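Local coordinates for protein polyhedrin (Simulium ubiquitum cypovirus, PDB 5A9A) that forms the crystalline matrix of polyhedra, the occlusion bodies of an insect virus, which probably embed and protect the virus particles, at residues A37-Y42 and D216-K221; I106-N111 and F173-R178; S46-D51 and G60-R65. All blocks are in the same frame, centred on the assembly; numbering follows the deposited sequence.

Contact 1. Residues A37-Y42 and D216-K221; sequences AIIFIY and DYMQAK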
loop_
_atom_site.group_PDB
_atom_site.type_symbol
_atom_site.label_atom_id
_atom_site.label_comp_id
_atom_site.label_asym_id
_atom_site.label_seq_id
_atom_site.Cartn_x
_atom_site.Cartn_y
_atom_site.Cartn_z
ATOM N N ALA A 37 17.160 -4.683 1.294
ATOM C CA ALA A 37 16.850 -5.610 2.376
ATOM C C ALA A 37 16.869 -4.884 3.716
ATOM O O ALA A 37 17.904 -4.352 4.129
ATOM C CB ALA A 37 17.839 -6.767 2.387
ATOM N N ILE A 38 15.715 -4.840 4.377
ATOM C CA ILE A 38 15.634 -4.342 5.742
ATOM C C ILE A 38 15.782 -5.530 6.680
ATOM O O ILE A 38 14.984 -6.467 6.628
ATOM C CB ILE A 38 14.279 -3.666 6.034
ATOM C CG1 ILE A 38 13.936 -2.637 4.953
ATOM C CG2 ILE A 38 14.303 -3.019 7.410
ATOM C CD1 ILE A 38 14.880 -1.451 4.889
ATOM N N ILE A 39 16.801 -5.493 7.532
ATOM C CA ILE A 39 17.088 -6.607 8.426
ATOM C C ILE A 39 17.063 -6.165 9.886
ATOM O O ILE A 39 17.844 -5.305 10.295
ATOM C CB ILE A 39 18.474 -7.211 8.129
ATOM C CG1 ILE A 39 18.641 -7.434 6.625
ATOM C CG2 ILE A 39 18.656 -8.513 8.901
ATOM C CD1 ILE A 39 20.061 -7.735 6.212
ATOM N N PHE A 40 16.166 -6.760 10.666
ATOM C CA PHE A 40 16.097 -6.482 12.095
ATOM C C PHE A 40 16.845 -7.551 12.883
ATOM O O PHE A 40 16.804 -8.730 12.534
ATOM C CB PHE A 40 14.643 -6.426 12.564
ATOM C CG PHE A 40 13.857 -5.288 11.978
ATOM C CD1 PHE A 40 13.872 -4.037 12.577
ATOM C CD2 PHE A 40 13.098 -5.470 10.834
ATOM C CE1 PHE A 40 13.143 -2.987 12.042
ATOM C CE2 PHE A 40 12.371 -4.426 10.294
ATOM C CZ PHE A 40 12.392 -3.184 10.898
ATOM N N ILE A 41 17.527 -7.128 13.942
ATOM C CA ILE A 41 18.200 -8.052 14.846
ATOM C C ILE A 41 17.434 -8.095 16.159
ATOM O O ILE A 41 17.003 -7.056 16.658
ATOM C CB ILE A 41 19.648 -7.612 15.129
ATOM C CG1 ILE A 41 20.370 -7.292 13.818
ATOM C CG2 ILE A 41 20.384 -8.699 15.904
ATOM C CD1 ILE A 41 21.811 -6.870 14.003
ATOM N N TYR A 42 17.269 -9.289 16.719
ATOM C CA TYR A 42 16.447 -9.455 17.915
ATOM C C TYR A 42 17.222 -9.978 19.120
ATOM O O TYR A 42 18.396 -10.338 19.013
ATOM C CB TYR A 42 15.251 -10.353 17.595
ATOM C CG TYR A 42 14.302 -9.689 16.628
ATOM C CD1 TYR A 42 14.497 -9.787 15.255
ATOM C CD2 TYR A 42 13.238 -8.929 17.088
ATOM C CE1 TYR A 42 13.645 -9.166 14.368
ATOM C CE2 TYR A 42 12.377 -8.304 16.209
ATOM C CZ TYR A 42 12.585 -8.425 14.851
ATOM O OH TYR A 42 11.735 -7.797 13.971
ATOM N N ASP A 216 25.061 -16.053 3.933
ATOM C CA ASP A 216 24.751 -16.944 2.819
ATOM C C ASP A 216 23.633 -16.367 1.945
ATOM O O ASP A 216 23.726 -16.375 0.714
ATOM C CB ASP A 216 24.357 -18.326 3.353
ATOM C CG ASP A 216 24.248 -19.370 2.260
ATOM O OD1 ASP A 216 23.177 -19.464 1.627
ATOM O OD2 ASP A 216 25.231 -20.110 2.043
ATOM N N TYR A 217 22.579 -15.864 2.584
ATOM C CA TYR A 217 21.452 -15.267 1.865
ATOM C C TYR A 217 21.890 -14.047 1.059
ATOM O O TYR A 217 21.565 -13.916 -0.120
ATOM C CB TYR A 217 20.353 -14.862 2.851
ATOM C CG TYR A 217 19.131 -14.230 2.208
ATOM C CD1 TYR A 217 18.069 -15.014 1.771
ATOM C CD2 TYR A 217 19.031 -12.852 2.059
ATOM C CE1 TYR A 217 16.948 -14.443 1.192
ATOM C CE2 TYR A 217 17.916 -12.273 1.479
ATOM C CZ TYR A 217 16.878 -13.072 1.050
ATOM O OH TYR A 217 15.764 -12.504 0.474
ATOM N N MET A 218 22.627 -13.153 1.703
ATOM C CA MET A 218 23.048 -11.916 1.058
ATOM C C MET A 218 23.954 -12.211 -0.140
ATOM O O MET A 218 23.865 -11.559 -1.180
ATOM C CB MET A 218 23.749 -11.004 2.066
ATOM C CG MET A 218 22.862 -10.612 3.246
ATOM S SD MET A 218 21.349 -9.756 2.748
ATOM C CE MET A 218 22.009 -8.150 2.286
ATOM N N GLN A 219 24.817 -13.208 0.008
ATOM C CA GLN A 219 25.694 -13.619 -1.081
ATOM C C GLN A 219 24.924 -14.334 -2.194
ATOM O O GLN A 219 25.254 -14.194 -3.374
ATOM C CB GLN A 219 26.831 -14.496 -0.544
ATOM C CG GLN A 219 27.800 -13.717 0.335
ATOM C CD GLN A 219 28.980 -14.537 0.815
ATOM O OE1 GLN A 219 28.883 -15.750 0.991
ATOM N NE2 GLN A 219 30.108 -13.868 1.034
ATOM N N ALA A 220 23.895 -15.089 -1.822
ATOM C CA ALA A 220 23.054 -15.763 -2.805
ATOM C C ALA A 220 22.253 -14.761 -3.635
ATOM O O ALA A 220 22.117 -14.919 -4.849
ATOM C CB ALA A 220 22.113 -16.741 -2.115
ATOM N N LYS A 221 21.723 -13.735 -2.976
ATOM C CA LYS A 221 20.897 -12.735 -3.646
ATOM C C LYS A 221 21.743 -11.570 -4.159
ATOM O O LYS A 221 21.228 -10.654 -4.799
ATOM C CB LYS A 221 19.828 -12.200 -2.693
ATOM C CG LYS A 221 18.985 -13.276 -2.018
ATOM C CD LYS A 221 18.217 -14.129 -3.017
ATOM C CE LYS A 221 17.431 -15.218 -2.297
ATOM N NZ LYS A 221 16.644 -16.080 -3.217
#

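Contact 2. Residues I106-N111 and F173-R178; sequences IMISAN and FKFPSR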
loop_
_atom_site.group_PDB
_atom_site.type_symbol
_atom_site.label_atom_id
_atom_site.label_comp_id
_atom_site.label_asym_id
_atom_site.label_seq_id
_atom_site.Cartn_x
_atom_site.Cartn_y
_atom_site.Cartn_z
ATOM N N ILE A 106 18.820 -2.367 13.471
ATOM C CA ILE A 106 18.394 -2.525 12.085
ATOM C C ILE A 106 19.608 -2.484 11.170
ATOM O O ILE A 106 20.524 -1.690 11.378
ATOM C CB ILE A 106 17.450 -1.393 11.636
ATOM C CG1 ILE A 106 16.454 -1.035 12.739
ATOM C CG2 ILE A 106 16.725 -1.791 10.356
ATOM C CD1 ILE A 106 15.662 0.223 12.438
ATOM N N MET A 107 19.614 -3.341 10.157
ATOM C CA MET A 107 20.614 -3.260 9.104
ATOM C C MET A 107 19.896 -3.091 7.774
ATOM O O MET A 107 18.923 -3.797 7.488
ATOM C CB MET A 107 21.490 -4.512 9.076
ATOM C CG MET A 107 22.259 -4.756 10.364
ATOM S SD MET A 107 23.378 -6.163 10.236
ATOM C CE MET A 107 22.214 -7.503 10.008
ATOM N N ILE A 108 20.367 -2.152 6.963
ATOM C CA ILE A 108 19.751 -1.904 5.668
ATOM C C ILE A 108 20.762 -2.033 4.538
ATOM O O ILE A 108 21.744 -1.289 4.474
ATOM C CB ILE A 108 19.098 -0.515 5.605
ATOM C CG1 ILE A 108 18.075 -0.361 6.734
ATOM C CG2 ILE A 108 18.424 -0.312 4.254
ATOM C CD1 ILE A 108 17.357 0.970 6.735
ATOM N N SER A 109 20.510 -2.993 3.656
ATOM C CA SER A 109 21.320 -3.188 2.466
ATOM C C SER A 109 20.574 -2.622 1.265
ATOM O O SER A 109 19.572 -3.184 0.828
ATOM C CB SER A 109 21.598 -4.677 2.259
ATOM O OG SER A 109 22.244 -4.908 1.022
ATOM N N ALA A 110 21.061 -1.501 0.742
ATOM C CA ALA A 110 20.427 -0.855 -0.404
ATOM C C ALA A 110 21.272 -1.064 -1.652
ATOM O O ALA A 110 22.463 -0.755 -1.665
ATOM C CB ALA A 110 20.235 0.627 -0.134
ATOM N N ASN A 111 20.651 -1.585 -2.705
ATOM C CA ASN A 111 21.392 -1.987 -3.894
ATOM C C ASN A 111 20.738 -1.535 -5.191
ATOM O O ASN A 111 19.519 -1.619 -5.348
ATOM C CB ASN A 111 21.547 -3.505 -3.917
ATOM C CG ASN A 111 22.094 -4.049 -2.618
ATOM O OD1 ASN A 111 23.297 -4.272 -2.483
ATOM N ND2 ASN A 111 21.211 -4.262 -1.645
ATOM N N PHE A 173 11.432 5.183 5.173
ATOM C CA PHE A 173 12.572 5.210 4.253
ATOM C C PHE A 173 12.202 5.516 2.805
ATOM O O PHE A 173 11.061 5.324 2.382
ATOM C CB PHE A 173 13.321 3.877 4.304
ATOM C CG PHE A 173 12.436 2.678 4.126
ATOM C CD1 PHE A 173 12.163 2.183 2.862
ATOM C CD2 PHE A 173 11.881 2.043 5.224
ATOM C CE1 PHE A 173 11.345 1.080 2.695
ATOM C CE2 PHE A 173 11.065 0.938 5.068
ATOM C CZ PHE A 173 10.798 0.454 3.797
ATOM N N LYS A 174 13.196 5.981 2.053
ATOM C CA LYS A 174 13.036 6.300 0.639
ATOM C C LYS A 174 14.343 6.034 -0.102
ATOM O O LYS A 174 15.376 6.609 0.233
ATOM C CB LYS A 174 12.639 7.768 0.463
ATOM C CG LYS A 174 12.296 8.143 -0.971
ATOM C CD LYS A 174 12.993 9.423 -1.410
ATOM C CE LYS A 174 12.491 10.640 -0.651
ATOM N NZ LYS A 174 12.811 11.899 -1.383
ATOM N N PHE A 175 14.293 5.159 -1.102
ATOM C CA PHE A 175 15.455 4.876 -1.939
ATOM C C PHE A 175 15.086 5.053 -3.408
ATOM O O PHE A 175 14.583 4.126 -4.033
ATOM C CB PHE A 175 15.958 3.449 -1.699
ATOM C CG PHE A 175 16.322 3.166 -0.270
ATOM C CD1 PHE A 175 17.588 3.460 0.209
ATOM C CD2 PHE A 175 15.400 2.600 0.594
ATOM C CE1 PHE A 175 17.922 3.203 1.530
ATOM C CE2 PHE A 175 15.731 2.338 1.910
ATOM C CZ PHE A 175 16.993 2.639 2.377
ATOM N N PRO A 176 15.336 6.249 -3.963
ATOM C CA PRO A 176 14.906 6.578 -5.325
ATOM C C PRO A 176 15.968 6.303 -6.388
ATOM O O PRO A 176 17.163 6.400 -6.115
ATOM C CB PRO A 176 14.623 8.077 -5.229
ATOM C CG PRO A 176 15.636 8.567 -4.234
ATOM C CD PRO A 176 15.916 7.418 -3.280
ATOM N N SER A 177 15.519 5.968 -7.595
ATOM C CA SER A 177 16.424 5.689 -8.708
ATOM C C SER A 177 17.144 6.950 -9.169
ATOM O O SER A 177 16.629 8.060 -9.019
ATOM C CB SER A 177 15.648 5.119 -9.901
ATOM O OG SER A 177 14.740 4.105 -9.510
ATOM N N ARG A 178 18.338 6.774 -9.727
ATOM C CA ARG A 178 18.979 7.828 -10.499
ATOM C C ARG A 178 18.269 7.928 -11.839
ATOM O O ARG A 178 17.746 6.933 -12.345
ATOM C CB ARG A 178 20.449 7.507 -10.768
ATOM C CG ARG A 178 21.399 7.686 -9.603
ATOM C CD ARG A 178 22.830 7.646 -10.123
ATOM N NE ARG A 178 23.835 7.548 -9.069
ATOM C CZ ARG A 178 24.311 6.402 -8.587
ATOM N NH1 ARG A 178 23.864 5.242 -9.049
ATOM N NH2 ARG A 178 25.237 6.418 -7.637
#

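Contact 3. Residues S46-D51 and G60-R65; sequences SYRLID and GYFNWR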
loop_
_atom_site.group_PDB
_atom_site.type_symbol
_atom_site.label_atom_id
_atom_site.label_comp_id
_atom_site.label_asym_id
_atom_site.label_seq_id
_atom_site.Cartn_x
_atom_site.Cartn_y
_atom_site.Cartn_z
ATOM N N SER A 46 18.759 -13.622 16.492
ATOM C CA SER A 46 18.367 -14.008 15.140
ATOM C C SER A 46 17.809 -12.818 14.370
ATOM O O SER A 46 17.639 -11.733 14.924
ATOM C CB SER A 46 17.342 -15.141 15.179
ATOM O OG SER A 46 17.915 -16.313 15.734
ATOM N N TYR A 47 17.520 -13.038 13.091
ATOM C CA TYR A 47 17.177 -11.952 12.185
ATOM C C TYR A 47 15.808 -12.122 11.541
ATOM O O TYR A 47 15.317 -13.235 11.369
ATOM C CB TYR A 47 18.236 -11.856 11.084
ATOM C CG TYR A 47 19.644 -11.758 11.619
ATOM C CD1 TYR A 47 20.377 -12.902 11.904
ATOM C CD2 TYR A 47 20.236 -10.523 11.850
ATOM C CE1 TYR A 47 21.660 -12.819 12.398
ATOM C CE2 TYR A 47 21.517 -10.431 12.345
ATOM C CZ TYR A 47 22.227 -11.582 12.616
ATOM O OH TYR A 47 23.508 -11.494 13.113
ATOM N N ARG A 48 15.200 -10.995 11.189
ATOM C CA ARG A 48 14.011 -10.983 10.352
ATOM C C ARG A 48 14.288 -10.055 9.179
ATOM O O ARG A 48 14.558 -8.870 9.373
ATOM C CB ARG A 48 12.794 -10.501 11.138
ATOM C CG ARG A 48 11.485 -10.617 10.376
ATOM C CD ARG A 48 10.307 -10.171 11.227
ATOM N NE ARG A 48 10.419 -8.770 11.623
ATOM C CZ ARG A 48 9.497 -7.839 11.388
ATOM N NH1 ARG A 48 8.358 -8.149 10.779
ATOM N NH2 ARG A 48 9.704 -6.592 11.791
ATOM N N LEU A 49 14.232 -10.601 7.969
ATOM C CA LEU A 49 14.645 -9.868 6.777
ATOM C C LEU A 49 13.469 -9.606 5.848
ATOM O O LEU A 49 12.740 -10.525 5.474
ATOM C CB LEU A 49 15.737 -10.650 6.040
ATOM C CG LEU A 49 16.410 -9.953 4.852
ATOM C CD1 LEU A 49 17.811 -10.505 4.646
ATOM C CD2 LEU A 49 15.582 -10.096 3.584
ATOM N N ILE A 50 13.290 -8.345 5.473
ATOM C CA ILE A 50 12.224 -7.971 4.552
ATOM C C ILE A 50 12.813 -7.461 3.244
ATOM O O ILE A 50 13.529 -6.462 3.214
ATOM C CB ILE A 50 11.289 -6.914 5.156
ATOM C CG1 ILE A 50 10.749 -7.403 6.503
ATOM C CG2 ILE A 50 10.141 -6.617 4.206
ATOM C CD1 ILE A 50 11.643 -7.070 7.679
ATOM N N ASP A 51 12.485 -8.161 2.164
ATOM C CA ASP A 51 13.095 -7.929 0.863
ATOM C C ASP A 51 12.189 -7.087 -0.034
ATOM O O ASP A 51 11.060 -7.479 -0.331
ATOM C CB ASP A 51 13.397 -9.281 0.210
ATOM C CG ASP A 51 13.868 -9.153 -1.227
ATOM O OD1 ASP A 51 14.501 -8.134 -1.559
ATOM O OD2 ASP A 51 13.603 -10.079 -2.025
ATOM N N GLY A 60 8.644 3.288 1.936
ATOM C CA GLY A 60 7.774 2.509 2.787
ATOM C C GLY A 60 8.085 2.804 4.235
ATOM O O GLY A 60 8.839 3.731 4.542
ATOM N N TYR A 61 7.515 2.009 5.129
ATOM C CA TYR A 61 7.673 2.255 6.548
ATOM C C TYR A 61 7.418 0.995 7.349
ATOM O O TYR A 61 6.866 0.017 6.847
ATOM C CB TYR A 61 6.674 3.318 7.001
ATOM C CG TYR A 61 5.244 2.834 6.911
ATOM C CD1 TYR A 61 4.559 2.861 5.704
ATOM C CD2 TYR A 61 4.589 2.332 8.025
ATOM C CE1 TYR A 61 3.259 2.411 5.611
ATOM C CE2 TYR A 61 3.286 1.882 7.944
ATOM C CZ TYR A 61 2.627 1.924 6.734
ATOM O OH TYR A 61 1.329 1.474 6.643
ATOM N N PHE A 62 7.832 1.040 8.607
ATOM C CA PHE A 62 7.405 0.075 9.599
ATOM C C PHE A 62 6.821 0.875 10.745
ATOM O O PHE A 62 7.544 1.628 11.394
ATOM C CB PHE A 62 8.595 -0.743 10.105
ATOM C CG PHE A 62 9.123 -1.733 9.108
ATOM C CD1 PHE A 62 9.839 -1.308 8.000
ATOM C CD2 PHE A 62 8.913 -3.088 9.286
ATOM C CE1 PHE A 62 10.329 -2.219 7.085
ATOM C CE2 PHE A 62 9.404 -4.005 8.375
ATOM C CZ PHE A 62 10.109 -3.569 7.271
ATOM N N ASN A 63 5.520 0.748 10.990
ATOM C CA ASN A 63 4.943 1.385 12.167
ATOM C C ASN A 63 5.439 0.614 13.377
ATOM O O ASN A 63 6.109 -0.405 13.216
ATOM C CB ASN A 63 3.412 1.431 12.105
ATOM C CG ASN A 63 2.770 0.051 12.102
ATOM O OD1 ASN A 63 3.301 -0.906 12.665
ATOM N ND2 ASN A 63 1.607 -0.049 11.470
ATOM N N TRP A 64 5.133 1.086 14.580
ATOM C CA TRP A 64 5.702 0.466 15.770
ATOM C C TRP A 64 5.428 -1.036 15.801
ATOM O O TRP A 64 6.331 -1.835 16.044
ATOM C CB TRP A 64 5.167 1.112 17.047
ATOM C CG TRP A 64 5.785 0.514 18.265
ATOM C CD1 TRP A 64 6.926 0.922 18.885
ATOM C CD2 TRP A 64 5.317 -0.626 18.993
ATOM N NE1 TRP A 64 7.196 0.113 19.960
ATOM C CE2 TRP A 64 6.222 -0.846 20.049
ATOM C CE3 TRP A 64 4.218 -1.479 18.857
ATOM C CZ2 TRP A 64 6.064 -1.883 20.964
ATOM C CZ3 TRP A 64 4.059 -2.507 19.771
ATOM C CH2 TRP A 64 4.976 -2.698 20.811
ATOM N N ARG A 65 4.179 -1.414 15.550
ATOM C CA ARG A 65 3.778 -2.816 15.587
ATOM C C ARG A 65 4.554 -3.639 14.564
ATOM O O ARG A 65 4.888 -4.796 14.815
ATOM C CB ARG A 65 2.279 -2.939 15.315
ATOM C CG ARG A 65 1.689 -4.298 15.654
ATOM C CD ARG A 65 1.642 -4.524 17.161
ATOM N NE ARG A 65 0.969 -5.776 17.495
ATOM C CZ ARG A 65 -0.123 -5.877 18.249
ATOM N NH1 ARG A 65 -0.678 -4.801 18.790
ATOM N NH2 ARG A 65 -0.654 -7.072 18.479
#

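Contact 1. Residues A37-Y42 and D216-K221
Met-218 meets Ala-37 and Ile-39 where helix 211-221 packs on one face of the six-stranded sheet of the polyhedrin beta-sandwich. The contact is apolar and buried. Ala-37 and Ile-39 are two residues apart on strand 34-41, so both side chains project from the same face, toward the helix. The Met-218 CE methyl lies 4.4 Å from Ala-37 CB. The sulfur lies 4.2 Å from Ile-39 CD1. All three side-chain torsions of Met-218 are bent the same way, with chi1 at -60° and the others close to it. The chain therefore curls, which turns SD and CE to the strand. The same methionine also touches Ser-109 on the neighbouring strand and Leu-223 beyond the helix.

The polar end of Lys-221 is used elsewhere. Its NZ forms a salt bridge with Asp-127 of the second subunit, so this helix takes part in the trimer.

Within the helix, the Lys-221 side chain lies over the Tyr-217 ring, which packs on Leu-49 of the sheet. Lys-221 CG sits 3.7 Å above one face of the Tyr-217 ring, near its border, while Met-218 SD lies in plane at the ring edge.

Contact 2. Residues I106-N111 and F173-R178
This contact lies in the core of the beta-sandwich, where Phe-175 of the four-stranded sheet meets Ile-108 and Ala-110 of the six-stranded sheet. Strand 170-176 supplies the ring, and strand 105-111 supplies two side chains from its inner face. The separation of the chains is uneven. The CA atoms of Ala-110 and Phe-175 are 7.7 Å apart, while those of Ile-108 and Phe-173 are 10.2 Å apart. The closer approach is where the strand offers only a methyl group.

The outer part of the ring does the touching. Phe-175 CE1 lies 3.8 Å from Ala-110 CB, and CD1 of the same ring is almost as near. Phe-175 CZ lies 3.8 Å from Ile-108 CG2. Both methyls approach the ring obliquely. CB of Phe-175 already points across to strand 105-111. With CG anti to the carbonyl carbon (chi1 -58°), the ring continues that way and its far end reaches over. In Ile-108 the CG2 branch is the one that meets it. Phe-175 also packs on Val-36 of the adjacent strand 34-41, and Phe-173 meets Tyr-52 edge-to-face.

The other face of strand 105-111 is polar here. Asn-111 ND2 donates to Ser-109 OG over 2.9 Å in a nearly straight bond (167°), with the hydroxyl close to the amide plane. ND2 also hydrogen-bonds to Arg-35 O, and both Ser-109 OG and Asn-111 OD1 hydrogen-bond to the backbone of Cys-224. These bonds fix the rotation of the amide.

The two faces of the strand therefore differ in chemistry. Between these two segments the inner face contributes carbon-to-carbon packing, while the buried polar atoms of Ser-109 and Asn-111 find their partners on the outer face.

Contact 3. Residues S46-D51 and G60-R65
Ile-50 and Phe-62 point at one another from facing strands and meet at the rim of the aromatic ring. Ile-50 CG1 lies in the ring plane, at the edge, 4.0 Å from Phe-62 CZ. The CD1 methyl is placed obliquely to the ring, 3.8 Å from Phe-62 CZ and 3.9 Å from Phe-62 CE2. A chi2 of 87° in Ile-50 bends CD1 back so that it also reaches the ring. CB of Phe-62 points toward strand 47-54, and the ring follows it across.

The two strands follow each other in the chain but belong to different sheets of the sandwich. Together with the turn joining them they form a beta-arch. These side chains meet between the two layers. Phe-40 adds an edge-to-face contact with Phe-62.

Arg-48 reaches the same ring with its guanidinium end. Its NH2 comes obliquely to within 4.3 Å of Phe-62 CE2, but its polar bonds are made elsewhere. NH2 hydrogen-bonds to Asp-66 O, and NE hydrogen-bonds to Tyr-42 OH, which holds the buried guanidinium in place. The Arg-48 side chain lies about 12 Å from the bound UTP. Beyond the strand end, Asn-63 ND2 hydrogen-bonds to Arg-202 O of the third subunit.

Overall arrangement
The three contacts lie close together, with centres 12 to 13 Å apart. Their shared element is the six-stranded sheet, in which strand 34-41 runs between strands 105-111 and 47-54. Contact 1 joins helix 211-221 to one face of this sheet. Contacts 2 and 3 join the opposite face to the four-stranded sheet, through its neighbouring strands 170-176 and 57-62. Along the chain, both segments of contact 3 come first, then those of contact 2, and all four lie between the two segments of contact 1. The result is a layered core of helix, sheet and sheet. Other subunits of the trimer touch the segments of all three contacts, consistent with a compact building block for a crystal.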